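Local coordinates for protein transcriptional activator, putative (Pyrococcus furiosus, PDB 1RTW) that is of unknown function but is a putative transcriptional activator of the all-helical TENA/THI-4/PQQC family that forms a four-chain assembly, at residues 103-106 / 107-111; 42-45 / 46-50; 191-194 / 195-198. One frame throughout, in Å; residues are numbered along the deposited sequence.

In the fold
The three contacts show how local packing within single helices combines with packing between helices. Along the chain contact 2 comes first, on helix 33-60, then contact 1 on helix 100-115, and last contact 3 on helix 181-201. Contact 1 is the middle member: its centre lies about 11 Å from the centre of each of the others, and its side chains touch both. Contacts 2 and 3, with centres about 16 Å apart and nearest atoms about 5 Å apart, do not meet. Helix 100-115 therefore lies between two helices far away in sequence, and residues 103-111 help to join them into one helical bundle of the TENA/THI-4/PQQC family.

Contact 1: 103-106 / 107-111; sequences KSYV and NYLLS
The ring of Tyr105, its CG set anti to the backbone N (chi1 -173°), meets Leu109, whose CG instead stands anti to its own carbonyl carbon (chi1 -75°). This pairing of unlike first torsions, one turn apart, lets ring carbon CE1 of Tyr105 come within 3.8 Å of Leu109 CG, and Leu109 CD1 touches the same ring carbon. The two side chains run at a slant to each other and meet at CE1. A second apolar pair follows one residue on: branch CG1 of Val106 lies 4.0 Å from CD1 of Leu110. The leucine stem also folds back on the backbone, with Leu110 CG 3.4 Å from Val106 O.

Asn107 behaves differently. Asn107 CG settles 3.2 Å from Lys103 O, but the amide ND2 is badly aimed at that oxygen for a hydrogen bond, and it is the Asn107 backbone N that makes the bond, 2.8 Å from Lys103 O. Further along, Asn107 O accepts from both the backbone N and the hydroxyl OG of Ser111, each 3.1 Å away and arriving from opposite faces of the carbonyl plane. That double grip ties the serine side chain to the helix wall.

The polar ends find partners elsewhere: Lys103 NZ forms a salt bridge with Glu193 of the second subunit, whereas the buried Tyr105 OH is hydrogen-bonded to Glu198 of helix 181-201 and its ring stacks on Phe197. Asn107 and Tyr108 also pack on the second subunit. A largely buried helix with side chains paired four residues apart, packed between helices 33-60, 118-142 and 181-201 and a second subunit, fits an all-helical TENA/THI-4/PQQC bundle.

Contact 2: 42-45 / 46-50; sequences NDYY and FVKNA
Tyr45 and Asn49 make the polar heart of this helical turn. Tyr45 O accepts twice from Asn49: from its backbone N at 3.3 Å, and from its side-chain ND2 at 2.9 Å. The two donors approach on either side of the peptide plane, and the amide one sits above that plane, with a bent N-H...O angle of 134°. The ordinary helical bonds run alongside, among them Val47 N to Asp43 O.

The second kind of interaction involves the same amide. ND2 of Asn49 hangs 3.4 Å above the plane of the Tyr45 ring, over its centre, while ring and amide planes are turned 66° apart. One nitrogen is thus held by a carbonyl and lies over an aromatic face, an arrangement likely to limit rotation of the amide. Its oxygen OD1 is bonded to Arg52.

Looser packing accounts for the rest. The bend of the Lys48 chain at its third torsion (chi3 -65°) carries CE to 3.9 Å from Tyr44 CE2, where it meets the ring obliquely. Val47 CG2 approaches Asp43 OD2 at 3.9 Å and lies nearer still to the Asp43 carbonyl oxygen.

A water bridges the outer pair, donating to Tyr44 OH at 3.1 Å and accepting a weak bond from Lys48 NZ. Both groups have stronger partners, Glu84 for the tyrosine and Asp63 of the third subunit for the lysine.

Helix 33-60 is covered on several sides. Helix 66-89 sets Phe83 against Asp43 and Val47, helix 118-142 offers Glu128 to Phe46 and Ala50, and helix 100-115 receives Tyr45 and Asn49 on Val106 and the Phe46 ring beside Tyr105.

Contact 3: 191-194 / 195-198; sequences FKEV and SKFE
Phe191 O is gripped twice by Ser195, at 2.9 Å by its backbone N and at 2.8 Å by its hydroxyl OG. One donor comes from above the carbonyl group's plane and the other from below. With OG placed beside its own backbone N (chi1 -71°), the serine folds back onto the preceding turn, and OG also comes within 3.5 Å of ring atom CE1 of Phe191. The hydroxyl gives its proton to the carbonyl and takes a further bond from Trp14, which probably fixes its orientation.

One residue on, Lys192 and Lys196 run side by side and point the same way, with Lys192 CG 4.1 Å from Lys196 CE. Glu193 OE2 lies 4.4 Å from Lys196 NZ, too far for a salt bridge but probably close enough to ease the like charges; its OE1 pairs instead with Lys103 of the second subunit. The stem of Glu193 passes Phe197 askew, CG being 4.1 Å from ring atom CE2, with carboxylate and ring planes at 90°. Val194 CA stands at the edge of that same ring.

Helix 181-201 is held between neighbours: Val194 packs on Tyr105 and Tyr108 of helix 100-115, Phe191, Val194 and Ser195 meet Cys127 of helix 118-142, and Ile13 of the short helix 11-15 touches Ser195 and Lys196.

Contact 1: 103-106 / 107-111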
loop_
_atom_site.group_PDB
_atom_site.type_symbol
_atom_site.label_atom_id
_atom_site.label_comp_id
_atom_site.label_asym_id
_atom_site.label_seq_id
_atom_site.Cartn_x
_atom_site.Cartn_y
_atom_site.Cartn_z
ATOM N N LYS B 103 -5.615 -19.495 -0.773
ATOM C CA LYS B 103 -5.887 -18.120 -0.334
ATOM C C LYS B 103 -4.833 -17.656 0.665
ATOM O O LYS B 103 -4.390 -16.514 0.631
ATOM C CB LYS B 103 -7.272 -18.014 0.313
ATOM C CG LYS B 103 -8.416 -18.396 -0.603
ATOM C CD LYS B 103 -9.757 -18.139 0.059
ATOM C CE LYS B 103 -9.944 -18.990 1.312
ATOM N NZ LYS B 103 -11.304 -18.806 1.911
ATOM N N SER B 104 -4.431 -18.569 1.540
ATOM C CA SER B 104 -3.433 -18.308 2.560
ATOM C C SER B 104 -2.065 -17.987 1.942
ATOM O O SER B 104 -1.315 -17.149 2.432
ATOM C CB SER B 104 -3.339 -19.542 3.454
ATOM O OG SER B 104 -2.464 -19.313 4.533
ATOM N N TYR B 105 -1.737 -18.663 0.857
ATOM C CA TYR B 105 -0.469 -18.443 0.183
ATOM C C TYR B 105 -0.526 -17.080 -0.503
ATOM O O TYR B 105 0.397 -16.255 -0.380
ATOM C CB TYR B 105 -0.251 -19.575 -0.824
ATOM C CG TYR B 105 1.098 -19.602 -1.498
ATOM C CD1 TYR B 105 2.043 -18.603 -1.266
ATOM C CD2 TYR B 105 1.422 -20.629 -2.403
ATOM C CE1 TYR B 105 3.267 -18.615 -1.911
ATOM C CE2 TYR B 105 2.645 -20.650 -3.052
ATOM C CZ TYR B 105 3.558 -19.634 -2.801
ATOM O OH TYR B 105 4.754 -19.597 -3.457
ATOM N N VAL B 106 -1.636 -16.834 -1.189
ATOM C CA VAL B 106 -1.850 -15.571 -1.891
ATOM C C VAL B 106 -1.777 -14.377 -0.946
ATOM O O VAL B 106 -1.031 -13.428 -1.191
ATOM C CB VAL B 106 -3.219 -15.566 -2.624
ATOM C CG1 VAL B 106 -3.655 -14.128 -2.990
ATOM C CG2 VAL B 106 -3.132 -16.433 -3.867
ATOM N N ASN B 107 -2.521 -14.450 0.154
ATOM C CA ASN B 107 -2.560 -13.360 1.121
ATOM C C ASN B 107 -1.223 -13.074 1.777
ATOM O O ASN B 107 -0.913 -11.926 2.081
ATOM C CB ASN B 107 -3.667 -13.598 2.145
ATOM C CG ASN B 107 -5.050 -13.543 1.516
ATOM O OD1 ASN B 107 -5.234 -12.949 0.446
ATOM N ND2 ASN B 107 -6.025 -14.150 2.170
ATOM N N TYR B 108 -0.411 -14.109 1.947
ATOM C CA TYR B 108 0.916 -13.919 2.515
ATOM C C TYR B 108 1.784 -13.144 1.514
ATOM O O TYR B 108 2.472 -12.186 1.892
ATOM C CB TYR B 108 1.570 -15.261 2.849
ATOM C CG TYR B 108 3.019 -15.124 3.264
ATOM C CD1 TYR B 108 3.368 -14.556 4.499
ATOM C CD2 TYR B 108 4.037 -15.516 2.412
ATOM C CE1 TYR B 108 4.698 -14.384 4.862
ATOM C CE2 TYR B 108 5.373 -15.350 2.762
ATOM C CZ TYR B 108 5.698 -14.779 3.983
ATOM O OH TYR B 108 7.024 -14.572 4.307
ATOM N N LEU B 109 1.711 -13.517 0.235
ATOM C CA LEU B 109 2.514 -12.845 -0.789
ATOM C C LEU B 109 2.134 -11.386 -0.919
ATOM O O LEU B 109 3.005 -10.528 -1.015
ATOM C CB LEU B 109 2.421 -13.536 -2.144
ATOM C CG LEU B 109 3.193 -14.849 -2.320
ATOM C CD1 LEU B 109 3.058 -15.320 -3.786
ATOM C CD2 LEU B 109 4.679 -14.626 -1.969
ATOM N N LEU B 110 0.841 -11.098 -0.921
ATOM C CA LEU B 110 0.392 -9.717 -1.002
ATOM C C LEU B 110 0.831 -8.908 0.242
ATOM O O LEU B 110 1.139 -7.715 0.138
ATOM C CB LEU B 110 -1.130 -9.666 -1.196
ATOM C CG LEU B 110 -1.610 -10.300 -2.503
ATOM C CD1 LEU B 110 -3.127 -10.184 -2.581
ATOM C CD2 LEU B 110 -0.946 -9.615 -3.683
ATOM N N SER B 111 0.891 -9.559 1.408
ATOM C CA SER B 111 1.328 -8.865 2.625
ATOM C C SER B 111 2.811 -8.561 2.549
ATOM O O SER B 111 3.245 -7.485 2.945
ATOM C CB SER B 111 1.027 -9.679 3.881
ATOM O OG SER B 111 -0.364 -9.684 4.120
#

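Contact 2: 42-45 / 46-50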
loop_
_atom_site.group_PDB
_atom_site.type_symbol
_atom_site.label_atom_id
_atom_site.label_comp_id
_atom_site.label_asym_id
_atom_site.label_seq_id
_atom_site.Cartn_x
_atom_site.Cartn_y
_atom_site.Cartn_z
ATOM N N ASN B 42 -7.268 -23.992 -8.590
ATOM C CA ASN B 42 -6.533 -23.298 -7.550
ATOM C C ASN B 42 -5.263 -22.608 -8.019
ATOM O O ASN B 42 -4.925 -21.527 -7.538
ATOM C CB ASN B 42 -6.249 -24.236 -6.384
ATOM C CG ASN B 42 -7.483 -24.523 -5.576
ATOM O OD1 ASN B 42 -7.788 -23.822 -4.610
ATOM N ND2 ASN B 42 -8.215 -25.551 -5.971
ATOM N N ASP B 43 -4.549 -23.210 -8.955
ATOM C CA ASP B 43 -3.343 -22.556 -9.425
ATOM C C ASP B 43 -3.686 -21.350 -10.296
ATOM O O ASP B 43 -2.947 -20.375 -10.334
ATOM C CB ASP B 43 -2.433 -23.523 -10.169
ATOM C CG ASP B 43 -0.977 -23.132 -10.053
ATOM O OD1 ASP B 43 -0.463 -23.078 -8.914
ATOM O OD2 ASP B 43 -0.348 -22.864 -11.094
ATOM N N TYR B 44 -4.827 -21.413 -10.974
ATOM C CA TYR B 44 -5.277 -20.315 -11.823
ATOM C C TYR B 44 -5.504 -19.092 -10.938
ATOM O O TYR B 44 -5.167 -17.965 -11.312
ATOM C CB TYR B 44 -6.570 -20.703 -12.533
ATOM C CG TYR B 44 -7.143 -19.615 -13.396
ATOM C CD1 TYR B 44 -6.469 -19.175 -14.530
ATOM C CD2 TYR B 44 -8.381 -19.054 -13.102
ATOM C CE1 TYR B 44 -7.018 -18.207 -15.360
ATOM C CE2 TYR B 44 -8.944 -18.083 -13.923
ATOM C CZ TYR B 44 -8.256 -17.669 -15.051
ATOM O OH TYR B 44 -8.820 -16.729 -15.871
ATOM N N TYR B 45 -6.075 -19.335 -9.759
ATOM C CA TYR B 45 -6.324 -18.290 -8.783
ATOM C C TYR B 45 -4.979 -17.761 -8.282
ATOM O O TYR B 45 -4.793 -16.555 -8.128
ATOM C CB TYR B 45 -7.105 -18.855 -7.603
ATOM C CG TYR B 45 -7.288 -17.886 -6.465
ATOM C CD1 TYR B 45 -6.532 -17.998 -5.293
ATOM C CD2 TYR B 45 -8.246 -16.889 -6.538
ATOM C CE1 TYR B 45 -6.742 -17.132 -4.215
ATOM C CE2 TYR B 45 -8.467 -16.018 -5.470
ATOM C CZ TYR B 45 -7.713 -16.143 -4.314
ATOM O OH TYR B 45 -7.951 -15.263 -3.281
ATOM N N PHE B 46 -4.033 -18.664 -8.062
ATOM C CA PHE B 46 -2.721 -18.255 -7.589
ATOM C C PHE B 46 -1.998 -17.391 -8.624
ATOM O O PHE B 46 -1.417 -16.375 -8.282
ATOM C CB PHE B 46 -1.855 -19.479 -7.237
ATOM C CG PHE B 46 -0.476 -19.119 -6.741
ATOM C CD1 PHE B 46 -0.280 -18.718 -5.420
ATOM C CD2 PHE B 46 0.606 -19.087 -7.613
ATOM C CE1 PHE B 46 0.975 -18.278 -4.982
ATOM C CE2 PHE B 46 1.873 -18.645 -7.182
ATOM C CZ PHE B 46 2.053 -18.239 -5.867
ATOM N N VAL B 47 -2.048 -17.798 -9.889
ATOM C CA VAL B 47 -1.364 -17.066 -10.960
ATOM C C VAL B 47 -1.870 -15.633 -11.076
ATOM O O VAL B 47 -1.078 -14.696 -11.191
ATOM C CB VAL B 47 -1.497 -17.806 -12.312
ATOM C CG1 VAL B 47 -0.990 -16.937 -13.448
ATOM C CG2 VAL B 47 -0.726 -19.134 -12.267
ATOM N N LYS B 48 -3.191 -15.471 -11.024
ATOM C CA LYS B 48 -3.803 -14.151 -11.111
ATOM C C LYS B 48 -3.253 -13.241 -10.019
ATOM O O LYS B 48 -2.877 -12.097 -10.275
ATOM C CB LYS B 48 -5.334 -14.235 -10.967
ATOM C CG LYS B 48 -6.072 -14.683 -12.226
ATOM C CD LYS B 48 -7.589 -14.602 -12.076
ATOM C CE LYS B 48 -8.104 -15.580 -11.028
ATOM N NZ LYS B 48 -9.592 -15.561 -10.925
ATOM N N ASN B 49 -3.175 -13.772 -8.806
ATOM C CA ASN B 49 -2.700 -12.990 -7.679
ATOM C C ASN B 49 -1.202 -12.852 -7.637
ATOM O O ASN B 49 -0.679 -11.913 -7.048
ATOM C CB ASN B 49 -3.245 -13.564 -6.390
ATOM C CG ASN B 49 -4.720 -13.311 -6.252
ATOM O OD1 ASN B 49 -5.143 -12.163 -6.103
ATOM N ND2 ASN B 49 -5.518 -14.371 -6.336
ATOM N N ALA B 50 -0.516 -13.780 -8.289
ATOM C CA ALA B 50 0.932 -13.735 -8.351
ATOM C C ALA B 50 1.304 -12.542 -9.258
ATOM O O ALA B 50 2.335 -11.889 -9.075
ATOM C CB ALA B 50 1.462 -15.046 -8.907
HETATM O O HOH W 1 -10.606 -14.929 -14.041
#

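Contact 3: 191-194 / 195-198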
loop_
_atom_site.group_PDB
_atom_site.type_symbol
_atom_site.label_atom_id
_atom_site.label_comp_id
_atom_site.label_asym_id
_atom_site.label_seq_id
_atom_site.Cartn_x
_atom_site.Cartn_y
_atom_site.Cartn_z
ATOM N N PHE B 191 11.772 -16.567 2.324
ATOM C CA PHE B 191 12.071 -17.664 1.398
ATOM C C PHE B 191 11.626 -19.000 2.001
ATOM O O PHE B 191 11.058 -19.855 1.311
ATOM C CB PHE B 191 13.571 -17.704 1.055
ATOM C CG PHE B 191 13.923 -18.694 -0.036
ATOM C CD1 PHE B 191 14.120 -20.047 0.256
ATOM C CD2 PHE B 191 14.016 -18.279 -1.364
ATOM C CE1 PHE B 191 14.400 -20.969 -0.758
ATOM C CE2 PHE B 191 14.294 -19.188 -2.384
ATOM C CZ PHE B 191 14.486 -20.538 -2.081
ATOM N N LYS B 192 11.897 -19.170 3.294
ATOM C CA LYS B 192 11.520 -20.377 4.020
ATOM C C LYS B 192 10.004 -20.538 4.031
ATOM O O LYS B 192 9.479 -21.611 3.724
ATOM C CB LYS B 192 12.030 -20.306 5.461
ATOM C CG LYS B 192 11.545 -21.431 6.366
ATOM C CD LYS B 192 12.170 -21.340 7.753
ATOM C CE LYS B 192 13.685 -21.496 7.680
ATOM N NZ LYS B 192 14.337 -21.262 8.997
ATOM N N GLU B 193 9.308 -19.456 4.355
ATOM C CA GLU B 193 7.859 -19.474 4.427
ATOM C C GLU B 193 7.242 -19.731 3.050
ATOM O O GLU B 193 6.309 -20.526 2.938
ATOM C CB GLU B 193 7.354 -18.164 5.049
ATOM C CG GLU B 193 5.902 -18.175 5.519
ATOM C CD GLU B 193 5.627 -19.116 6.698
ATOM O OE1 GLU B 193 4.433 -19.310 7.026
ATOM O OE2 GLU B 193 6.588 -19.644 7.312
ATOM N N VAL B 194 7.783 -19.102 2.002
ATOM C CA VAL B 194 7.247 -19.320 0.660
ATOM C C VAL B 194 7.481 -20.777 0.247
ATOM O O VAL B 194 6.637 -21.385 -0.422
ATOM C CB VAL B 194 7.834 -18.328 -0.395
ATOM C CG1 VAL B 194 7.336 -18.675 -1.808
ATOM C CG2 VAL B 194 7.420 -16.913 -0.059
ATOM N N SER B 195 8.595 -21.344 0.713
ATOM C CA SER B 195 8.948 -22.736 0.427
ATOM C C SER B 195 7.897 -23.692 0.979
ATOM O O SER B 195 7.485 -24.631 0.299
ATOM C CB SER B 195 10.317 -23.078 1.024
ATOM O OG SER B 195 11.358 -22.438 0.316
ATOM N N LYS B 196 7.469 -23.443 2.214
ATOM C CA LYS B 196 6.447 -24.254 2.875
ATOM C C LYS B 196 5.119 -24.171 2.122
ATOM O O LYS B 196 4.401 -25.162 1.986
ATOM C CB LYS B 196 6.253 -23.783 4.321
ATOM C CG LYS B 196 7.427 -24.090 5.235
ATOM C CD LYS B 196 7.188 -23.590 6.654
ATOM C CE LYS B 196 8.444 -23.790 7.526
ATOM N NZ LYS B 196 8.277 -23.316 8.940
ATOM N N PHE B 197 4.801 -22.973 1.642
ATOM C CA PHE B 197 3.579 -22.738 0.891
ATOM C C PHE B 197 3.604 -23.502 -0.423
ATOM O O PHE B 197 2.592 -24.073 -0.823
ATOM C CB PHE B 197 3.378 -21.243 0.645
ATOM C CG PHE B 197 2.636 -20.543 1.747
ATOM C CD1 PHE B 197 1.384 -20.995 2.151
ATOM C CD2 PHE B 197 3.164 -19.417 2.352
ATOM C CE1 PHE B 197 0.666 -20.327 3.145
ATOM C CE2 PHE B 197 2.457 -18.746 3.343
ATOM C CZ PHE B 197 1.204 -19.202 3.739
ATOM N N GLU B 198 4.765 -23.526 -1.074
ATOM C CA GLU B 198 4.938 -24.250 -2.335
ATOM C C GLU B 198 4.713 -25.742 -2.113
ATOM O O GLU B 198 4.033 -26.412 -2.892
ATOM C CB GLU B 198 6.357 -24.044 -2.881
ATOM C CG GLU B 198 6.562 -22.733 -3.631
ATOM C CD GLU B 198 5.752 -22.666 -4.918
ATOM O OE1 GLU B 198 5.759 -23.653 -5.675
ATOM O OE2 GLU B 198 5.096 -21.639 -5.179
#